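Local coordinates for L544 (Acanthamoeba polyphaga mimivirus, PDB 4AMQ), which probably transfers nucleotides in a metal-dependent reaction, as a nucleotidyl transferase found in the virion, at residues L39-V44 with N91-D96; D110-T115 with I125-N130; G274-L279 with N357-K362; D284-I289 with D298-I303. One frame throughout, in Å; residues are numbered along the deposited sequence.

Contact 1: L39-V44 with N91-D96; sequences LPKILV and NSFTND. With MG (magnesium ion), chain D.
The rim of the F93 ring meets the end of helix 28-42: CZ of F93 lies 3.3 Å from the backbone O of K41, close to the ring plane. CG of K41 also comes to that edge, 3.7 Å from CE1 of F93, and CG2 of I42 reaches CZ of F93 at 4.0 Å with the two side chains crossing at about a right angle. CG of K41 is anti to its own N (chi1 -165°), and the chain then bends twice, slides past the ring in the opposite direction to F93 and ends near D96. There NZ of K41 stops 4.1 Å from OD2 of D96, too far for a salt bridge, though the opposite charges probably still attract. A water donates to both O of K41 and OG of S92, linking the two segments; no direct hydrogen bond crosses between them. Both helices, 28-42 and 82-93, belong to the nucleotidyltransferase domain, and I99 of strand 99-108 touches K41, I42 and F93. Further out, the type I turn F93-D96 brings O of F93 and O of D96 to a magnesium ion, each at 2.6 Å; O of I99 and two waters also bind it.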
loop_
_atom_site.group_PDB
_atom_site.type_symbol
_atom_site.label_atom_id
_atom_site.label_comp_id
_atom_site.label_asym_id
_atom_site.label_seq_id
_atom_site.Cartn_x
_atom_site.Cartn_y
_atom_site.Cartn_z
ATOM N N LEU A 39 -12.431 -9.569 -10.389
ATOM C CA LEU A 39 -13.043 -8.245 -10.520
ATOM C C LEU A 39 -14.580 -8.224 -10.509
ATOM O O LEU A 39 -15.180 -7.359 -9.870
ATOM C CB LEU A 39 -12.508 -7.516 -11.759
ATOM C CG LEU A 39 -11.008 -7.206 -11.763
ATOM C CD1 LEU A 39 -10.672 -6.251 -12.890
ATOM C CD2 LEU A 39 -10.575 -6.627 -10.427
ATOM N N PRO A 40 -15.224 -9.167 -11.218
ATOM C CA PRO A 40 -16.691 -9.147 -11.225
ATOM C C PRO A 40 -17.257 -9.329 -9.823
ATOM O O PRO A 40 -18.420 -9.024 -9.569
ATOM C CB PRO A 40 -17.051 -10.353 -12.097
ATOM C CG PRO A 40 -15.855 -10.567 -12.960
ATOM C CD PRO A 40 -14.685 -10.225 -12.088
ATOM N N LYS A 41 -16.425 -9.822 -8.914
ATOM C CA LYS A 41 -16.872 -10.110 -7.563
ATOM C C LYS A 41 -16.639 -8.938 -6.606
ATOM O O LYS A 41 -17.419 -8.726 -5.676
ATOM C CB LYS A 41 -16.178 -11.370 -7.046
ATOM C CG LYS A 41 -16.818 -11.974 -5.814
ATOM C CD LYS A 41 -16.989 -13.474 -5.980
ATOM C CE LYS A 41 -15.684 -14.138 -6.380
ATOM N NZ LYS A 41 -15.845 -15.613 -6.525
ATOM N N ILE A 42 -15.580 -8.170 -6.843
ATOM C CA ILE A 42 -15.187 -7.120 -5.905
ATOM C C ILE A 42 -15.532 -5.707 -6.365
ATOM O O ILE A 42 -15.528 -4.773 -5.558
ATOM C CB ILE A 42 -13.677 -7.186 -5.570
ATOM C CG1 ILE A 42 -12.838 -6.784 -6.786
ATOM C CG2 ILE A 42 -13.301 -8.572 -5.080
ATOM C CD1 ILE A 42 -11.341 -6.748 -6.517
ATOM N N LEU A 43 -15.815 -5.542 -7.653
ATOM C CA LEU A 43 -16.169 -4.225 -8.181
ATOM C C LEU A 43 -17.598 -3.832 -7.811
ATOM O O LEU A 43 -18.480 -4.682 -7.708
ATOM C CB LEU A 43 -15.988 -4.178 -9.701
ATOM C CG LEU A 43 -14.559 -4.205 -10.246
ATOM C CD1 LEU A 43 -14.566 -4.343 -11.758
ATOM C CD2 LEU A 43 -13.790 -2.963 -9.822
ATOM N N VAL A 44 -17.820 -2.538 -7.601
ATOM C CA VAL A 44 -19.164 -2.028 -7.348
ATOM C C VAL A 44 -20.017 -2.131 -8.613
ATOM O O VAL A 44 -21.175 -2.544 -8.562
ATOM C CB VAL A 44 -19.131 -0.569 -6.859
ATOM C CG1 VAL A 44 -20.539 0.000 -6.788
ATOM C CG2 VAL A 44 -18.444 -0.482 -5.504
ATOM N N ASN A 91 -21.336 -8.629 2.652
ATOM C CA ASN A 91 -22.023 -9.878 2.980
ATOM C C ASN A 91 -21.672 -11.030 2.042
ATOM O O ASN A 91 -21.644 -12.188 2.456
ATOM C CB ASN A 91 -23.541 -9.677 3.022
ATOM C CG ASN A 91 -23.994 -8.901 4.243
ATOM O OD1 ASN A 91 -24.938 -8.116 4.181
ATOM N ND2 ASN A 91 -23.315 -9.115 5.362
ATOM N N SER A 92 -21.406 -10.713 0.779
ATOM C CA SER A 92 -21.080 -11.736 -0.205
ATOM C C SER A 92 -19.692 -12.316 0.036
ATOM O O SER A 92 -19.317 -13.312 -0.579
ATOM C CB SER A 92 -21.154 -11.162 -1.621
ATOM O OG SER A 92 -20.076 -10.271 -1.862
ATOM N N PHE A 93 -18.929 -11.688 0.925
ATOM C CA PHE A 93 -17.556 -12.117 1.184
ATOM C C PHE A 93 -17.408 -12.877 2.498
ATOM O O PHE A 93 -16.366 -13.473 2.758
ATOM C CB PHE A 93 -16.606 -10.915 1.185
ATOM C CG PHE A 93 -16.517 -10.216 -0.134
ATOM C CD1 PHE A 93 -16.557 -10.934 -1.317
ATOM C CD2 PHE A 93 -16.406 -8.839 -0.193
ATOM C CE1 PHE A 93 -16.479 -10.289 -2.536
ATOM C CE2 PHE A 93 -16.330 -8.192 -1.407
ATOM C CZ PHE A 93 -16.366 -8.918 -2.579
ATOM N N THR A 94 -18.445 -12.856 3.324
ATOM C CA THR A 94 -18.355 -13.433 4.663
ATOM C C THR A 94 -17.910 -14.902 4.659
ATOM O O THR A 94 -17.180 -15.340 5.547
ATOM C CB THR A 94 -19.684 -13.281 5.421
ATOM O OG1 THR A 94 -20.086 -11.906 5.393
ATOM C CG2 THR A 94 -19.533 -13.736 6.870
ATOM N N ASN A 95 -18.347 -15.655 3.656
ATOM C CA ASN A 95 -17.964 -17.057 3.534
ATOM C C ASN A 95 -17.024 -17.298 2.358
ATOM O O ASN A 95 -16.981 -18.393 1.804
ATOM C CB ASN A 95 -19.203 -17.944 3.403
ATOM C CG ASN A 95 -20.136 -17.816 4.587
ATOM O OD1 ASN A 95 -21.306 -17.463 4.435
ATOM N ND2 ASN A 95 -19.623 -18.100 5.780
ATOM N N ASP A 96 -16.276 -16.266 1.977
ATOM C CA ASP A 96 -15.312 -16.387 0.892
ATOM C C ASP A 96 -13.898 -16.213 1.440
ATOM O O ASP A 96 -13.464 -15.095 1.706
ATOM C CB ASP A 96 -15.594 -15.340 -0.189
ATOM C CG ASP A 96 -14.868 -15.630 -1.489
ATOM O OD1 ASP A 96 -13.899 -16.418 -1.472
ATOM O OD2 ASP A 96 -15.268 -15.067 -2.533
HETATM MG MG MG D . -13.838 -13.118 3.330
HETATM O O HOH W 1 -19.747 -10.000 -4.541
HETATM O O HOH W 2 -11.799 -14.223 4.120
HETATM O O HOH W 3 -14.658 -11.314 4.951
#

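Contact 2: D110-T115 with I125-N130; sequences DRFLLT and IKILLN
Two connections flanking helix 118-125 meet here, a short 3-10 segment, D110-F112, that follows strand 99-108 and a type I turn at I125-L128, and I127 from the second fits against R111 and F112 from the first. CD1 of I127 is the leading atom, 3.9 Å from CZ of F112 and 4.2 Å from CB of R111. CG1 of I127 follows at 4.0 Å from CZ of F112, so one whole branch of the isoleucine lies against the far end of the ring, approaching it obliquely. F112 and I127 come from opposite directions; with CG of F112 anti to its carbonyl carbon (chi1 -64°), the phenyl extends across to the isoleucine. These loops are part of the nucleotidyltransferase domain, and the other neighbours of F112 include K124 of helix 118-125 and L162 of helix 152-163. No hydrogen bond crosses between the two segments. The polar end of R111 is engaged by other residues: NH2 forms a salt bridge with D109 and a hydrogen bond to O of R180. R180 in turn donates from NH1 to O of I127, which ties both loops to the same arginine.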
loop_
_atom_site.group_PDB
_atom_site.type_symbol
_atom_site.label_atom_id
_atom_site.label_comp_id
_atom_site.label_asym_id
_atom_site.label_seq_id
_atom_site.Cartn_x
_atom_site.Cartn_y
_atom_site.Cartn_z
ATOM N N ASP A 110 -11.395 16.220 10.542
ATOM C CA ASP A 110 -10.723 17.507 10.362
ATOM C C ASP A 110 -9.971 18.023 11.594
ATOM O O ASP A 110 -9.219 18.997 11.501
ATOM C CB ASP A 110 -11.710 18.560 9.846
ATOM C CG ASP A 110 -12.133 18.303 8.410
ATOM O OD1 ASP A 110 -11.321 17.748 7.639
ATOM O OD2 ASP A 110 -13.278 18.652 8.051
ATOM N N ARG A 111 -10.168 17.374 12.739
ATOM C CA ARG A 111 -9.431 17.726 13.950
ATOM C C ARG A 111 -7.952 17.405 13.767
ATOM O O ARG A 111 -7.096 17.928 14.481
ATOM C CB ARG A 111 -9.980 16.972 15.164
ATOM C CG ARG A 111 -11.452 17.226 15.456
ATOM C CD ARG A 111 -11.961 16.330 16.588
ATOM N NE ARG A 111 -11.807 14.911 16.276
ATOM C CZ ARG A 111 -11.909 13.926 17.165
ATOM N NH1 ARG A 111 -12.165 14.196 18.438
ATOM N NH2 ARG A 111 -11.747 12.666 16.783
ATOM N N PHE A 112 -7.663 16.537 12.801
ATOM C CA PHE A 112 -6.292 16.190 12.465
ATOM C C PHE A 112 -5.864 16.920 11.200
ATOM O O PHE A 112 -4.806 16.638 10.643
ATOM C CB PHE A 112 -6.147 14.674 12.306
ATOM C CG PHE A 112 -6.406 13.911 13.575
ATOM C CD1 PHE A 112 -5.394 13.723 14.501
ATOM C CD2 PHE A 112 -7.661 13.389 13.846
ATOM C CE1 PHE A 112 -5.626 13.030 15.669
ATOM C CE2 PHE A 112 -7.898 12.695 15.014
ATOM C CZ PHE A 112 -6.880 12.518 15.925
ATOM N N LEU A 113 -6.696 17.856 10.748
ATOM C CA LEU A 113 -6.339 18.708 9.619
ATOM C C LEU A 113 -5.482 19.868 10.106
ATOM O O LEU A 113 -5.989 20.957 10.376
ATOM C CB LEU A 113 -7.589 19.232 8.901
ATOM C CG LEU A 113 -7.329 20.138 7.693
ATOM C CD1 LEU A 113 -6.294 19.515 6.779
ATOM C CD2 LEU A 113 -8.609 20.419 6.930
ATOM N N LEU A 114 -4.180 19.628 10.210
ATOM C CA LEU A 114 -3.257 20.628 10.723
ATOM C C LEU A 114 -3.021 21.751 9.724
ATOM O O LEU A 114 -3.310 21.619 8.533
ATOM C CB LEU A 114 -1.924 19.976 11.095
ATOM C CG LEU A 114 -1.615 19.780 12.581
ATOM C CD1 LEU A 114 -2.848 19.317 13.328
ATOM C CD2 LEU A 114 -0.480 18.786 12.768
ATOM N N THR A 115 -2.508 22.865 10.230
ATOM C CA THR A 115 -2.040 23.948 9.386
ATOM C C THR A 115 -0.524 24.017 9.532
ATOM O O THR A 115 0.106 24.992 9.127
ATOM C CB THR A 115 -2.693 25.290 9.771
ATOM O OG1 THR A 115 -4.016 25.051 10.268
ATOM C CG2 THR A 115 -2.769 26.211 8.560
ATOM N N ILE A 125 -2.377 16.994 20.344
ATOM C CA ILE A 125 -1.730 16.031 21.232
ATOM C C ILE A 125 -2.728 15.342 22.157
ATOM O O ILE A 125 -2.558 14.171 22.501
ATOM C CB ILE A 125 -0.620 16.675 22.095
ATOM C CG1 ILE A 125 -1.192 17.804 22.960
ATOM C CG2 ILE A 125 0.514 17.168 21.215
ATOM C CD1 ILE A 125 -0.629 17.853 24.369
ATOM N N LYS A 126 -3.765 16.073 22.557
ATOM C CA LYS A 126 -4.759 15.548 23.485
ATOM C C LYS A 126 -5.452 14.307 22.933
ATOM O O LYS A 126 -5.955 13.477 23.692
ATOM C CB LYS A 126 -5.785 16.627 23.841
ATOM C CG LYS A 126 -6.563 17.180 22.653
ATOM C CD LYS A 126 -7.332 18.438 23.042
ATOM C CE LYS A 126 -8.230 18.927 21.912
ATOM N NZ LYS A 126 -9.344 17.976 21.641
ATOM N N ILE A 127 -5.466 14.178 21.610
ATOM C CA ILE A 127 -6.112 13.038 20.971
ATOM C C ILE A 127 -5.121 12.003 20.436
ATOM O O ILE A 127 -5.523 10.986 19.874
ATOM C CB ILE A 127 -7.103 13.474 19.867
ATOM C CG1 ILE A 127 -6.632 14.762 19.196
ATOM C CG2 ILE A 127 -8.485 13.696 20.456
ATOM C CD1 ILE A 127 -7.694 15.421 18.342
ATOM N N LEU A 128 -3.829 12.257 20.621
ATOM C CA LEU A 128 -2.813 11.254 20.320
ATOM C C LEU A 128 -2.446 10.456 21.568
ATOM O O LEU A 128 -2.621 10.930 22.690
ATOM C CB LEU A 128 -1.546 11.896 19.755
ATOM C CG LEU A 128 -1.578 12.467 18.340
ATOM C CD1 LEU A 128 -1.885 13.941 18.388
ATOM C CD2 LEU A 128 -0.254 12.220 17.642
ATOM N N LEU A 129 -1.925 9.248 21.365
ATOM C CA LEU A 129 -1.393 8.442 22.459
ATOM C C LEU A 129 0.119 8.624 22.587
ATOM O O LEU A 129 0.617 9.035 23.637
ATOM C CB LEU A 129 -1.726 6.961 22.258
ATOM C CG LEU A 129 -1.399 6.345 20.896
ATOM C CD1 LEU A 129 -1.064 4.865 21.028
ATOM C CD2 LEU A 129 -2.546 6.557 19.925
ATOM N N ASN A 130 0.834 8.312 21.507
ATOM C CA ASN A 130 2.291 8.423 21.449
ATOM C C ASN A 130 2.772 9.613 20.612
ATOM O O ASN A 130 2.924 9.503 19.393
ATOM C CB ASN A 130 2.888 7.121 20.903
ATOM C CG ASN A 130 4.388 7.200 20.687
ATOM O OD1 ASN A 130 4.956 8.274 20.505
ATOM N ND2 ASN A 130 5.036 6.045 20.690
#

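Contact 3: G274-L279 with N357-K362; sequences GLYKQL and NKQSKK
Y276 leaves helix 274-292 with its CB pointing toward Q359 on helix 334-368. From CB the ring starts with CG anti to the carbonyl carbon (chi1 -66°); the side chain also touches S355 and V356 of helix 334-368 and L314 of a loop. Further out, CE2 and CZ of Y276 each come within 3.5 Å of NE2 of Q359, which approaches obliquely. At the tip, OH of Y276 accepts a hydrogen bond from NE2 of Q359 at 3.0 Å, with an N-H...O angle of 155°. The hydroxyl lies close to the amide plane, so the N-H is well aimed. Ring and amide stand nearly perpendicular, 78° apart, and the two side chains cross at about a right angle. The glutamine chain is extended beyond CG, and NE2 has a second, weak hydrogen bond to OG of S355. These helices belong to the helical domain, and the tyrosine also holds the connection after helix 297-311, since N of N315 donates to the same OH. Two N-H groups thus converge on one phenolic oxygen of a buried residue, which ties the end of the ring to helix 334-368 and to the loop after helix 297-311.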
loop_
_atom_site.group_PDB
_atom_site.type_symbol
_atom_site.label_atom_id
_atom_site.label_comp_id
_atom_site.label_asym_id
_atom_site.label_seq_id
_atom_site.Cartn_x
_atom_site.Cartn_y
_atom_site.Cartn_z
ATOM N N GLY A 274 13.051 -6.072 -9.704
ATOM C CA GLY A 274 11.630 -6.302 -9.519
ATOM C C GLY A 274 11.268 -7.099 -8.277
ATOM O O GLY A 274 10.297 -6.778 -7.597
ATOM N N LEU A 275 12.047 -8.134 -7.976
ATOM C CA LEU A 275 11.734 -9.021 -6.853
ATOM C C LEU A 275 11.993 -8.351 -5.501
ATOM O O LEU A 275 11.298 -8.624 -4.522
ATOM C CB LEU A 275 12.504 -10.343 -6.962
ATOM C CG LEU A 275 12.193 -11.392 -5.886
ATOM C CD1 LEU A 275 10.691 -11.612 -5.751
ATOM C CD2 LEU A 275 12.910 -12.711 -6.174
ATOM N N TYR A 276 12.992 -7.477 -5.452
ATOM C CA TYR A 276 13.253 -6.692 -4.250
ATOM C C TYR A 276 12.035 -5.848 -3.885
ATOM O O TYR A 276 11.655 -5.763 -2.720
ATOM C CB TYR A 276 14.460 -5.775 -4.448
ATOM C CG TYR A 276 15.780 -6.492 -4.624
ATOM C CD1 TYR A 276 16.134 -7.040 -5.846
ATOM C CD2 TYR A 276 16.678 -6.606 -3.570
ATOM C CE1 TYR A 276 17.338 -7.689 -6.016
ATOM C CE2 TYR A 276 17.888 -7.256 -3.733
ATOM C CZ TYR A 276 18.211 -7.795 -4.960
ATOM O OH TYR A 276 19.411 -8.444 -5.138
ATOM N N LYS A 277 11.435 -5.214 -4.887
ATOM C CA LYS A 277 10.273 -4.360 -4.660
ATOM C C LYS A 277 9.047 -5.185 -4.273
ATOM O O LYS A 277 8.274 -4.790 -3.403
ATOM C CB LYS A 277 9.982 -3.492 -5.895
ATOM C CG LYS A 277 8.636 -2.782 -5.872
ATOM C CD LYS A 277 8.625 -1.564 -6.797
ATOM C CE LYS A 277 8.937 -1.925 -8.243
ATOM N NZ LYS A 277 7.840 -2.703 -8.883
ATOM N N GLN A 278 8.883 -6.339 -4.914
ATOM C CA GLN A 278 7.722 -7.185 -4.660
ATOM C C GLN A 278 7.748 -7.731 -3.235
ATOM O O GLN A 278 6.720 -7.785 -2.566
ATOM C CB GLN A 278 7.646 -8.329 -5.676
ATOM C CG GLN A 278 6.297 -9.043 -5.700
ATOM C CD GLN A 278 6.366 -10.409 -6.357
ATOM O OE1 GLN A 278 7.116 -11.285 -5.920
ATOM N NE2 GLN A 278 5.582 -10.600 -7.410
ATOM N N LEU A 279 8.931 -8.126 -2.774
ATOM C CA LEU A 279 9.096 -8.626 -1.413
ATOM C C LEU A 279 8.824 -7.558 -0.355
ATOM O O LEU A 279 8.324 -7.868 0.724
ATOM C CB LEU A 279 10.486 -9.236 -1.218
ATOM C CG LEU A 279 10.647 -10.665 -1.740
ATOM C CD1 LEU A 279 12.094 -11.122 -1.618
ATOM C CD2 LEU A 279 9.713 -11.616 -0.996
ATOM N N ASN A 357 19.058 -0.595 -2.491
ATOM C CA ASN A 357 19.595 0.755 -2.601
ATOM C C ASN A 357 21.077 0.751 -2.964
ATOM O O ASN A 357 21.530 1.563 -3.773
ATOM C CB ASN A 357 19.367 1.526 -1.299
ATOM C CG ASN A 357 17.922 1.939 -1.117
ATOM O OD1 ASN A 357 17.232 2.245 -2.088
ATOM N ND2 ASN A 357 17.454 1.950 0.126
ATOM N N LYS A 358 21.823 -0.173 -2.366
ATOM C CA LYS A 358 23.251 -0.306 -2.633
ATOM C C LYS A 358 23.503 -0.705 -4.083
ATOM O O LYS A 358 24.349 -0.120 -4.758
ATOM C CB LYS A 358 23.875 -1.346 -1.700
ATOM C CG LYS A 358 25.380 -1.494 -1.860
ATOM C CD LYS A 358 25.870 -2.830 -1.319
ATOM C CE LYS A 358 27.389 -2.868 -1.248
ATOM N NZ LYS A 358 28.022 -2.447 -2.530
ATOM N N GLN A 359 22.767 -1.705 -4.554
ATOM C CA GLN A 359 22.924 -2.198 -5.916
ATOM C C GLN A 359 22.368 -1.216 -6.942
ATOM O O GLN A 359 22.560 -1.392 -8.146
ATOM C CB GLN A 359 22.224 -3.548 -6.082
ATOM C CG GLN A 359 22.760 -4.656 -5.191
ATOM C CD GLN A 359 21.961 -5.934 -5.330
ATOM O OE1 GLN A 359 21.969 -6.577 -6.382
ATOM N NE2 GLN A 359 21.251 -6.305 -4.272
ATOM N N SER A 360 21.673 -0.188 -6.463
ATOM C CA SER A 360 21.008 0.763 -7.351
ATOM C C SER A 360 21.787 2.065 -7.530
ATOM O O SER A 360 21.555 2.801 -8.486
ATOM C CB SER A 360 19.598 1.076 -6.843
ATOM O OG SER A 360 18.714 0.000 -7.087
ATOM N N LYS A 361 22.708 2.340 -6.612
ATOM C CA LYS A 361 23.399 3.626 -6.570
ATOM C C LYS A 361 24.044 4.015 -7.892
ATOM O O LYS A 361 24.013 5.182 -8.282
ATOM C CB LYS A 361 24.447 3.639 -5.453
ATOM C CG LYS A 361 25.274 4.918 -5.392
ATOM C CD LYS A 361 26.204 4.934 -4.185
ATOM C CE LYS A 361 27.162 6.114 -4.248
ATOM N NZ LYS A 361 26.458 7.426 -4.366
ATOM N N LYS A 362 24.625 3.034 -8.577
ATOM C CA LYS A 362 25.336 3.283 -9.825
ATOM C C LYS A 362 24.391 3.615 -10.971
ATOM O O LYS A 362 24.705 4.450 -11.822
ATOM C CB LYS A 362 26.200 2.081 -10.193
ATOM C CG LYS A 362 25.510 0.753 -9.957
ATOM C CD LYS A 362 26.337 -0.414 -10.476
ATOM C CE LYS A 362 26.408 -0.406 -11.988
ATOM N NZ LYS A 362 26.921 -1.695 -12.532
#

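Contact 4: D284-I289 with D298-I303; sequences DSYRTI and DTAKSI
Y286 meets A300 and I303 where helix 274-292 packs against helix 297-311, two consecutive helices of the helical domain joined by a short connection. Along the first segment, D284 comes first and makes no contact with the partner segment; its O accepts from N and OG1 of T288, which arrive from opposite faces of the carbonyl plane. S285 faces the other helix without touching it and lies on F202 of strand 196-204. Y286 carries the contact. Its ring swings out with CG anti to the backbone N (chi1 -170°), and CD2 of Y286 takes CG2 of I303 at its edge, near the ring plane, at 3.8 Å. CE2 of Y286 lies 3.8 Å from CB of A300, which stands oblique to the ring. R287 turns back to D284, NH1 to OD1 at 3.5 Å, a salt bridge whose hydrogen bond is weak. I289 ends the segment on F202, P209 and L295. No hydrogen bond crosses; the contact is apolar, with O of A300 at the ring edge. Consistent with the small side chain of A300, CA of Y286 and CA of A300 are 7.0 Å apart. The polar tip of Y286, its OH, is bonded to O of I338 on helix 334-368.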
loop_
_atom_site.group_PDB
_atom_site.type_symbol
_atom_site.label_atom_id
_atom_site.label_comp_id
_atom_site.label_asym_id
_atom_site.label_seq_id
_atom_site.Cartn_x
_atom_site.Cartn_y
_atom_site.Cartn_z
ATOM N N ASP A 284 4.783 -5.551 3.524
ATOM C CA ASP A 284 3.770 -4.553 3.873
ATOM C C ASP A 284 2.368 -5.173 3.981
ATOM O O ASP A 284 1.568 -4.772 4.820
ATOM C CB ASP A 284 3.751 -3.415 2.855
ATOM C CG ASP A 284 4.879 -2.429 3.055
ATOM O OD1 ASP A 284 5.332 -2.253 4.207
ATOM O OD2 ASP A 284 5.300 -1.816 2.052
ATOM N N SER A 285 2.079 -6.151 3.127
ATOM C CA SER A 285 0.803 -6.863 3.182
ATOM C C SER A 285 0.615 -7.603 4.511
ATOM O O SER A 285 -0.457 -7.549 5.115
ATOM C CB SER A 285 0.684 -7.836 2.009
ATOM O OG SER A 285 0.648 -7.131 0.783
ATOM N N TYR A 286 1.662 -8.290 4.961
ATOM C CA TYR A 286 1.651 -8.944 6.265
ATOM C C TYR A 286 1.320 -7.914 7.344
ATOM O O TYR A 286 0.362 -8.077 8.101
ATOM C CB TYR A 286 3.019 -9.582 6.529
ATOM C CG TYR A 286 3.094 -10.500 7.734
ATOM C CD1 TYR A 286 3.091 -9.990 9.028
ATOM C CD2 TYR A 286 3.182 -11.877 7.574
ATOM C CE1 TYR A 286 3.171 -10.829 10.128
ATOM C CE2 TYR A 286 3.260 -12.724 8.669
ATOM C CZ TYR A 286 3.257 -12.194 9.940
ATOM O OH TYR A 286 3.334 -13.033 11.023
ATOM N N ARG A 287 2.111 -6.844 7.393
ATOM C CA ARG A 287 1.931 -5.772 8.373
ATOM C C ARG A 287 0.529 -5.182 8.369
ATOM O O ARG A 287 -0.104 -5.052 9.417
ATOM C CB ARG A 287 2.924 -4.642 8.110
ATOM C CG ARG A 287 4.362 -4.985 8.406
ATOM C CD ARG A 287 5.267 -3.971 7.740
ATOM N NE ARG A 287 6.603 -3.961 8.318
ATOM C CZ ARG A 287 7.538 -3.077 7.991
ATOM N NH1 ARG A 287 7.277 -2.145 7.089
ATOM N NH2 ARG A 287 8.731 -3.128 8.565
ATOM N N THR A 288 0.060 -4.806 7.186
ATOM C CA THR A 288 -1.247 -4.173 7.046
ATOM C C THR A 288 -2.371 -5.090 7.517
ATOM O O THR A 288 -3.238 -4.677 8.284
ATOM C CB THR A 288 -1.514 -3.742 5.592
ATOM O OG1 THR A 288 -0.574 -2.731 5.212
ATOM C CG2 THR A 288 -2.925 -3.193 5.449
ATOM N N ILE A 289 -2.354 -6.337 7.057
ATOM C CA ILE A 289 -3.383 -7.292 7.453
ATOM C C ILE A 289 -3.310 -7.560 8.954
ATOM O O ILE A 289 -4.329 -7.582 9.639
ATOM C CB ILE A 289 -3.271 -8.618 6.678
ATOM C CG1 ILE A 289 -3.384 -8.367 5.173
ATOM C CG2 ILE A 289 -4.350 -9.590 7.131
ATOM C CD1 ILE A 289 -3.126 -9.602 4.327
ATOM N N ASP A 298 -2.769 -19.391 9.392
ATOM C CA ASP A 298 -2.660 -20.005 8.074
ATOM C C ASP A 298 -2.216 -19.012 6.996
ATOM O O ASP A 298 -1.428 -19.353 6.118
ATOM C CB ASP A 298 -3.983 -20.670 7.689
ATOM C CG ASP A 298 -4.086 -20.949 6.203
ATOM O OD1 ASP A 298 -3.356 -21.836 5.708
ATOM O OD2 ASP A 298 -4.906 -20.289 5.532
ATOM N N THR A 299 -2.710 -17.781 7.070
ATOM C CA THR A 299 -2.332 -16.770 6.093
ATOM C C THR A 299 -0.926 -16.254 6.378
ATOM O O THR A 299 -0.131 -16.059 5.456
ATOM C CB THR A 299 -3.336 -15.602 6.055
ATOM O OG1 THR A 299 -4.632 -16.106 5.710
ATOM C CG2 THR A 299 -2.913 -14.560 5.029
ATOM N N ALA A 300 -0.617 -16.047 7.656
ATOM C CA ALA A 300 0.715 -15.605 8.052
ATOM C C ALA A 300 1.760 -16.611 7.596
ATOM O O ALA A 300 2.824 -16.238 7.105
ATOM C CB ALA A 300 0.794 -15.411 9.562
ATOM N N LYS A 301 1.447 -17.890 7.765
ATOM C CA LYS A 301 2.358 -18.958 7.385
ATOM C C LYS A 301 2.573 -19.003 5.878
ATOM O O LYS A 301 3.695 -19.184 5.414
ATOM C CB LYS A 301 1.840 -20.315 7.875
ATOM C CG LYS A 301 2.623 -21.492 7.323
ATOM C CD LYS A 301 2.063 -22.828 7.795
ATOM C CE LYS A 301 2.305 -23.045 9.276
ATOM N NZ LYS A 301 1.937 -24.433 9.680
ATOM N N SER A 302 1.499 -18.846 5.112
ATOM C CA SER A 302 1.615 -18.885 3.662
ATOM C C SER A 302 2.519 -17.748 3.175
ATOM O O SER A 302 3.346 -17.940 2.289
ATOM C CB SER A 302 0.234 -18.825 2.992
ATOM O OG SER A 302 -0.323 -17.521 3.060
ATOM N N ILE A 303 2.364 -16.572 3.773
ATOM C CA ILE A 303 3.189 -15.425 3.424
ATOM C C ILE A 303 4.657 -15.670 3.772
ATOM O O ILE A 303 5.542 -15.448 2.946
ATOM C CB ILE A 303 2.698 -14.137 4.116
ATOM C CG1 ILE A 303 1.401 -13.642 3.468
ATOM C CG2 ILE A 303 3.774 -13.057 4.060
ATOM C CD1 ILE A 303 0.793 -12.427 4.152
#

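Contact 4 is the buried one, three touching residues that join consecutive helices by apolar packing; contacts 1, 2 and 3 are only partly buried. Contacts 3 and 4 share helix 274-292, their nearest atoms about 5 Å apart, yet contact 3 is a single polar bond to helix 334-368. Contacts 1 and 2 lie in the nucleotidyltransferase domain, centres about 35 Å apart. Contact 1 combines a ring edge, a water bridge and a magnesium site, whereas contact 2 is isoleucine on phenylalanine and the aliphatic base of an arginine. Contact 1 and contact 3 lie on opposite sides of the chain's centre. Contact 4 reaches back to strands 196-204 and 209-217 of the nucleotidyltransferase domain's sheet.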